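Local structure of putative uncharacterized protein (Mycobacterium smegmatis, 3UID) at residues A135-Q138 with V139-G143; F95-E98 with D99-N103; Y32-P35 with R36-E39. The protein is probably a type II toxin, a structural homologue of a Mycobacterium tuberculosis toxin involved in the hypoxic response, with an AHA1-type fold of the SRPBCC superfamily. All coordinates share one frame; numbering follows the deposited sequence. Where two conformers were deposited one is given.

How the contacts relate
The three contacts follow one another along a single chain, contact 3 first, then contact 2, then contact 1, and all are local turns of helix or loop. Contacts 1 and 2, with centres about 17 Å apart, meet through one ring: Phe95 of strand 88-96 packs its CZ 3.4 Å from Met142 CE and its CE2 3.8 Å from Val139 CG2. Contact 3, the junction between helices 25-33 and 35-42, stands apart, its nearest atoms about 15 Å from those of contact 1 and about 10 Å from those of contact 2. Contacts 1 and 3 lie on opposite sides of the chain's centre, their own centres about 25 Å apart.

Contact 1. Residues A135-Q138 with V139-G143; sequences ALQQ and VLDMG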
loop_
_atom_site.group_PDB
_atom_site.type_symbol
_atom_site.label_atom_id
_atom_site.label_comp_id
_atom_site.label_asym_id
_atom_site.label_seq_id
_atom_site.Cartn_x
_atom_site.Cartn_y
_atom_site.Cartn_z
ATOM N N ALA A 135 -3.239 -9.577 15.867
ATOM C CA ALA A 135 -2.480 -8.567 15.143
ATOM C C ALA A 135 -3.325 -7.959 14.024
ATOM O O ALA A 135 -3.415 -6.739 13.880
ATOM C CB ALA A 135 -1.208 -9.162 14.576
ATOM N N LEU A 136 -3.948 -8.818 13.225
ATOM C CA LEU A 136 -4.760 -8.348 12.112
ATOM C C LEU A 136 -5.898 -7.462 12.621
ATOM O O LEU A 136 -6.177 -6.409 12.052
ATOM C CB LEU A 136 -5.309 -9.540 11.322
ATOM C CG LEU A 136 -6.159 -9.220 10.086
ATOM C CD1 LEU A 136 -5.581 -8.024 9.342
ATOM C CD2 LEU A 136 -6.219 -10.437 9.176
ATOM N N GLN A 137 -6.552 -7.882 13.698
ATOM C CA GLN A 137 -7.661 -7.111 14.237
ATOM C C GLN A 137 -7.191 -5.722 14.653
ATOM O O GLN A 137 -7.882 -4.736 14.419
ATOM C CB GLN A 137 -8.301 -7.830 15.426
ATOM C CG GLN A 137 -9.575 -7.164 15.912
ATOM C CD GLN A 137 -10.574 -6.967 14.793
ATOM O OE1 GLN A 137 -10.985 -7.924 14.135
ATOM N NE2 GLN A 137 -10.956 -5.719 14.555
ATOM N N GLN A 138 -6.013 -5.645 15.259
ATOM C CA GLN A 138 -5.514 -4.363 15.738
ATOM C C GLN A 138 -5.213 -3.419 14.572
ATOM O O GLN A 138 -5.459 -2.216 14.658
ATOM C CB GLN A 138 -4.282 -4.542 16.624
ATOM C CG GLN A 138 -3.851 -3.248 17.306
ATOM C CD GLN A 138 -2.669 -3.433 18.234
ATOM O OE1 GLN A 138 -2.450 -4.516 18.772
ATOM N NE2 GLN A 138 -1.892 -2.369 18.422
ATOM N N VAL A 139 -4.688 -3.971 13.483
ATOM C CA VAL A 139 -4.398 -3.176 12.302
ATOM C C VAL A 139 -5.694 -2.741 11.605
ATOM O O VAL A 139 -5.791 -1.612 11.116
ATOM C CB VAL A 139 -3.463 -3.939 11.340
ATOM C CG1 VAL A 139 -3.312 -3.197 10.033
ATOM C CG2 VAL A 139 -2.109 -4.151 12.008
ATOM N N LEU A 140 -6.698 -3.619 11.581
ATOM C CA LEU A 140 -8.007 -3.232 11.047
ATOM C C LEU A 140 -8.580 -2.065 11.848
ATOM O O LEU A 140 -9.182 -1.147 11.293
ATOM C CB LEU A 140 -8.987 -4.413 11.043
ATOM C CG LEU A 140 -8.784 -5.498 9.983
ATOM C CD1 LEU A 140 -9.558 -6.764 10.352
ATOM C CD2 LEU A 140 -9.168 -5.022 8.587
ATOM N N ASP A 141 -8.370 -2.087 13.157
ATOM C CA ASP A 141 -8.933 -1.054 14.013
ATOM C C ASP A 141 -8.238 0.295 13.839
ATOM O O ASP A 141 -8.814 1.343 14.153
ATOM C CB ASP A 141 -8.897 -1.501 15.473
ATOM C CG ASP A 141 -9.952 -2.552 15.788
ATOM O OD1 ASP A 141 -10.843 -2.784 14.941
ATOM O OD2 ASP A 141 -9.897 -3.139 16.891
ATOM N N MET A 142 -7.010 0.265 13.336
ATOM C CA MET A 142 -6.230 1.474 13.074
ATOM C C MET A 142 -6.662 2.183 11.796
ATOM O O MET A 142 -6.208 3.289 11.504
ATOM C CB MET A 142 -4.736 1.143 12.988
ATOM C CG MET A 142 -4.093 0.811 14.329
ATOM S SD MET A 142 -2.465 0.070 14.110
ATOM C CE MET A 142 -1.816 1.092 12.790
ATOM N N GLY A 143 -7.515 1.527 11.018
ATOM C CA GLY A 143 -8.044 2.122 9.805
ATOM C C GLY A 143 -7.318 1.751 8.527
ATOM O O GLY A 143 -7.390 2.499 7.549
#
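Helical bonds from Val139 N to Ala135 O, Leu140 N to Leu136 O and Asp141 N to Gln137 O carry helix 133-141 through its last turns, the middle one the shortest at 2.9 Å. The next bond, from Met142 N to Gln138 O, is weak. On one flank Gln137 reaches Asp141, one turn on. Its NE2 donates to Asp141 OD1 at 3.0 Å, a bent bond with 131° at the hydrogen. The oxygen lies in the plane of the amide, whereas NE2 comes from above the carboxylate, and the two flat groups are turned 52° apart. Gln137 starts with CG anti to its own N (chi1 -172°) and then bends at chi2, which turns the amide along the helix toward the carboxylate. On another flank Leu136 CD1 meets Leu140 CG at 4.1 Å; both leucines also touch His8 of strand 3-9. Val139 is buried, its CG2 3.5 Å from Ala135 O, and its side chain packs on Leu106, Tyr130 and Phe95. Met142 swings CG beside its backbone N, leaving that carbon 3.3 Å from Gln138 O and the thioether running on past the same oxygen; it too touches Phe95. Gly143 then turns to positive phi, a conformation in which a CB would press against the preceding carbonyl oxygen. That turn and the bonds back into the last turn, among them Gly143 N to Leu140 O, make a Schellman motif at the C-terminal end of the helix, with Gly143 also serving as the N-cap position of helix 144-158, the long C-terminal helix of this Bet v 1-like fold.

Contact 2. Residues F95-E98 with D99-N103; sequences FADE and DFNPN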
loop_
_atom_site.group_PDB
_atom_site.type_symbol
_atom_site.label_atom_id
_atom_site.label_comp_id
_atom_site.label_asym_id
_atom_site.label_seq_id
_atom_site.Cartn_x
_atom_site.Cartn_y
_atom_site.Cartn_z
ATOM N N PHE A 95 5.366 -1.005 11.480
ATOM C CA PHE A 95 5.058 0.326 12.002
ATOM C C PHE A 95 6.245 0.860 12.780
ATOM O O PHE A 95 6.971 0.090 13.416
ATOM C CB PHE A 95 3.839 0.276 12.923
ATOM C CG PHE A 95 2.570 -0.086 12.214
ATOM C CD1 PHE A 95 2.004 0.786 11.296
ATOM C CD2 PHE A 95 1.950 -1.302 12.451
ATOM C CE1 PHE A 95 0.835 0.454 10.637
ATOM C CE2 PHE A 95 0.781 -1.638 11.794
ATOM C CZ PHE A 95 0.226 -0.764 10.886
ATOM N N ALA A 96 6.429 2.180 12.755
ATOM C CA ALA A 96 7.605 2.786 13.379
ATOM C C ALA A 96 7.370 4.198 13.915
ATOM O O ALA A 96 6.340 4.821 13.641
ATOM C CB ALA A 96 8.778 2.799 12.388
ATOM N N ASP A 97 8.346 4.693 14.677
ATOM C CA ASP A 97 8.324 6.056 15.165
ATOM C C ASP A 97 8.932 6.992 14.121
ATOM O O ASP A 97 9.196 6.575 12.999
ATOM C CB ASP A 97 8.998 6.166 16.548
ATOM C CG ASP A 97 10.491 5.841 16.522
ATOM O OD1 ASP A 97 11.105 5.890 15.439
ATOM O OD2 ASP A 97 11.051 5.575 17.613
ATOM N N GLU A 98 9.127 8.251 14.482
ATOM C CA GLU A 98 9.595 9.241 13.514
ATOM C C GLU A 98 10.982 8.887 12.966
ATOM O O GLU A 98 11.350 9.306 11.866
ATOM C CB GLU A 98 9.617 10.628 14.161
ATOM C CG GLU A 98 9.849 11.767 13.175
ATOM C CD GLU A 98 8.576 12.269 12.525
ATOM O OE1 GLU A 98 7.482 11.824 12.929
ATOM O OE2 GLU A 98 8.664 13.123 11.614
ATOM N N ASP A 99 11.751 8.128 13.743
ATOM C CA ASP A 99 13.113 7.752 13.356
ATOM C C ASP A 99 13.174 6.438 12.594
ATOM O O ASP A 99 14.261 5.924 12.304
ATOM C CB ASP A 99 13.991 7.638 14.604
ATOM C CG ASP A 99 14.128 8.954 15.338
ATOM O OD1 ASP A 99 14.089 10.019 14.679
ATOM O OD2 ASP A 99 14.264 8.928 16.580
ATOM N N PHE A 100 11.998 5.901 12.301
ATOM C CA PHE A 100 11.816 4.583 11.673
ATOM C C PHE A 100 12.265 3.403 12.522
ATOM O O PHE A 100 12.569 2.332 11.997
ATOM C CB PHE A 100 12.392 4.541 10.249
ATOM C CG PHE A 100 11.773 5.562 9.351
ATOM C CD1 PHE A 100 10.432 5.480 9.039
ATOM C CD2 PHE A 100 12.505 6.639 8.887
ATOM C CE1 PHE A 100 9.829 6.442 8.233
ATOM C CE2 PHE A 100 11.913 7.596 8.074
ATOM C CZ PHE A 100 10.575 7.501 7.766
ATOM N N ASN A 101 12.261 3.593 13.837
ATOM C CA ASN A 101 12.450 2.479 14.751
ATOM C C ASN A 101 11.102 1.879 15.134
ATOM O O ASN A 101 10.180 2.605 15.493
ATOM C CB ASN A 101 13.208 2.920 16.006
ATOM C CG ASN A 101 14.564 3.512 15.682
ATOM O OD1 ASN A 101 14.911 4.604 16.136
ATOM N ND2 ASN A 101 15.320 2.811 14.851
ATOM N N PRO A 102 10.977 0.548 15.064
ATOM C CA PRO A 102 9.743 -0.099 15.523
ATOM C C PRO A 102 9.274 0.467 16.862
ATOM O O PRO A 102 10.053 0.561 17.813
ATOM C CB PRO A 102 10.165 -1.560 15.666
ATOM C CG PRO A 102 11.163 -1.739 14.544
ATOM C CD PRO A 102 11.942 -0.424 14.524
ATOM N N ASN A 103 8.003 0.854 16.930
ATOM C CA ASN A 103 7.474 1.480 18.132
ATOM C C ASN A 103 6.148 0.882 18.614
ATOM O O ASN A 103 5.429 1.507 19.405
ATOM C CB ASN A 103 7.338 2.993 17.940
ATOM C CG ASN A 103 6.268 3.353 16.942
ATOM O OD1 ASN A 103 5.897 2.540 16.092
ATOM N ND2 ASN A 103 5.762 4.584 17.027
HETATM O O HOH W 1 13.523 6.512 17.875
#
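A type I beta turn from Asp97 to Phe100 carries the chain out of strand 88-96, and the Asp97 carboxylate holds the loop beyond it in shape. Phe100 N donates to Asp97 O at 3.0 Å, approaching from above the carbonyl plane. In the other direction Asp97 N gives a straighter bond to Asn101 O, 2.9 Å long with 163° at the hydrogen. Asp97 CG sits between its own N and carbonyl carbon (chi1 65°), a position that turns the carboxylate in over the turn. There OD1 takes two backbone donors from opposite faces of the carboxylate: Asp99 N at 2.9 Å, by a bent bond, and Asn101 N at 3.0 Å. This side chain to backbone grip, which includes the Asx-turn bond to Asp99 N, fixes the rotation of the group. Its other oxygen, OD2, and Asp99 OD2 are bridged by a water, which may ease the repulsion between the two acids, whose nearest oxygens, Asp97 OD1 and Asp99 OD2, are 4.5 Å apart. Ala96 CB packs against the backbone of the loop, 3.5 Å from Phe100 C. Asn103 folds its amide back over the end of the strand, OD1 coming 3.1 Å from Ala96 C and ND2 3.6 Å from Asp97 CB. Before them, Phe95 O receives a CA-H...O contact from Pro102 CA. Further out, Glu98 OE2 pairs with Lys73 at the start of strand 73-84. The Phe100 ring has Glu98 O over one face and meets Phe65 of strand 61-67 with planes nearly parallel, while Ala96 bonds through its backbone to Ala75, so the loop lies against strands 73-84 and 61-67, the next two on one side of 88-96 in the sheet.

Contact 3. Residues Y32-P35 with R36-E39; sequences YADP and RQLE
Arg36, just past Asp34, where helix 25-33 gives way to helix 35-42, gives its N to Asp34 OD1 at 3.0 Å, the N-cap bond of the new helix. The amide comes from above the carboxylate plane, and Asp34 places its CG anti to its own N (chi1 179°), which carries the group forward over the first turn. Gln37 holds the other carboxylate oxygen: NE2 donates to Asp34 OD2 at 2.9 Å on the anti side, with amide and carboxylate planes 75° apart. Each oxygen is gripped by a different residue, which restricts rotation of the carboxylate. The Gln37 OE1 end is bonded to Arg27 of the preceding helix, and its N makes a weak bond to Asp34 O. Leu38 N makes the straighter bond to that oxygen, at 167°. Its CD1 meets the Tyr32 ring obliquely, 3.6 Å from CD1 of the tyrosine, whose OH bonds to Tyr126 and whose ring meets Phe115, so this side of the junction faces the sheet. Glu39 N bonds Pro35 O at 3.0 Å, while its OE1 also accepts from Val51 N of strand 50-54. In one of the two conformers of each residue, Arg36 spreads its guanidinium over Pro35 O and grips Glu39 OE1 with NH1 at 2.8 Å and NH2 at 3.2 Å, both from the same face of the carboxylate.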
loop_
_atom_site.group_PDB
_atom_site.type_symbol
_atom_site.label_atom_id
_atom_site.label_comp_id
_atom_site.label_asym_id
_atom_site.label_seq_id
_atom_site.Cartn_x
_atom_site.Cartn_y
_atom_site.Cartn_z
ATOM N N TYR A 32 4.266 2.856 -7.900
ATOM C CA TYR A 32 5.047 2.296 -6.798
ATOM C C TYR A 32 6.550 2.437 -7.005
ATOM O O TYR A 32 7.301 2.525 -6.038
ATOM C CB TYR A 32 4.646 0.830 -6.574
ATOM C CG TYR A 32 3.187 0.762 -6.229
ATOM C CD1 TYR A 32 2.754 0.975 -4.929
ATOM C CD2 TYR A 32 2.229 0.567 -7.220
ATOM C CE1 TYR A 32 1.399 0.971 -4.616
ATOM C CE2 TYR A 32 0.871 0.555 -6.918
ATOM C CZ TYR A 32 0.468 0.750 -5.614
ATOM O OH TYR A 32 -0.870 0.751 -5.311
ATOM N N ALA A 33 6.973 2.476 -8.265
ATOM C CA ALA A 33 8.390 2.543 -8.595
ATOM C C ALA A 33 8.958 3.948 -8.469
ATOM O O ALA A 33 10.158 4.121 -8.255
ATOM C CB ALA A 33 8.621 1.997 -10.003
ATOM N N ASP A 34 8.102 4.956 -8.619
ATOM C CA ASP A 34 8.531 6.355 -8.511
ATOM C C ASP A 34 8.070 6.902 -7.170
ATOM O O ASP A 34 6.858 7.028 -6.933
ATOM C CB ASP A 34 7.909 7.175 -9.639
ATOM C CG ASP A 34 8.293 8.645 -9.588
ATOM O OD1 ASP A 34 8.913 9.095 -8.595
ATOM O OD2 ASP A 34 7.952 9.354 -10.557
ATOM N N PRO A 35 9.022 7.218 -6.267
ATOM C CA PRO A 35 8.594 7.603 -4.918
ATOM C C PRO A 35 7.778 8.893 -4.870
ATOM O O PRO A 35 6.994 9.059 -3.933
ATOM C CB PRO A 35 9.925 7.771 -4.165
ATOM C CG PRO A 35 10.906 8.125 -5.237
ATOM C CD PRO A 35 10.482 7.283 -6.420
ATOM N N ARG A 36 7.926 9.786 -5.840
ATOM C CA ARG A 36 7.115 11.000 -5.848
ATOM C C ARG A 36 5.658 10.689 -6.197
ATOM O O ARG A 36 4.740 11.386 -5.750
ATOM C CB ARG A 36 7.698 12.043 -6.807
ATOM C CG ARG A 36 9.182 12.324 -6.602
ATOM C CD ARG A 36 9.462 13.217 -5.391
ATOM N NE ARG A 36 9.910 12.467 -4.216
ATOM C CZ ARG A 36 9.213 12.354 -3.090
ATOM N NH1 ARG A 36 8.030 12.940 -2.977
ATOM N NH2 ARG A 36 9.701 11.654 -2.076
ATOM N N GLN A 37 5.438 9.642 -6.991
ATOM C CA GLN A 37 4.064 9.242 -7.320
ATOM C C GLN A 37 3.421 8.470 -6.175
ATOM O O GLN A 37 2.241 8.650 -5.861
ATOM C CB GLN A 37 4.036 8.428 -8.616
ATOM C CG GLN A 37 4.542 9.226 -9.813
ATOM C CD GLN A 37 4.451 8.434 -11.093
ATOM O OE1 GLN A 37 3.424 7.824 -11.380
ATOM N NE2 GLN A 37 5.519 8.440 -11.862
ATOM N N LEU A 38 4.211 7.613 -5.537
ATOM C CA LEU A 38 3.742 6.883 -4.371
ATOM C C LEU A 38 3.329 7.870 -3.275
ATOM O O LEU A 38 2.255 7.742 -2.671
ATOM C CB LEU A 38 4.843 5.957 -3.857
ATOM C CG LEU A 38 4.401 4.959 -2.786
ATOM C CD1 LEU A 38 3.173 4.179 -3.243
ATOM C CD2 LEU A 38 5.560 4.043 -2.503
ATOM N N GLU A 39 4.152 8.881 -3.040
ATOM C CA GLU A 39 3.868 9.912 -2.044
ATOM C C GLU A 39 2.579 10.663 -2.378
ATOM O O GLU A 39 1.820 11.053 -1.504
ATOM C CB GLU A 39 5.040 10.895 -1.956
ATOM C CG GLU A 39 4.833 12.006 -0.930
ATOM C CD GLU A 39 6.036 12.911 -0.780
ATOM O OE1 GLU A 39 7.118 12.424 -0.388
ATOM O OE2 GLU A 39 5.898 14.125 -1.054
#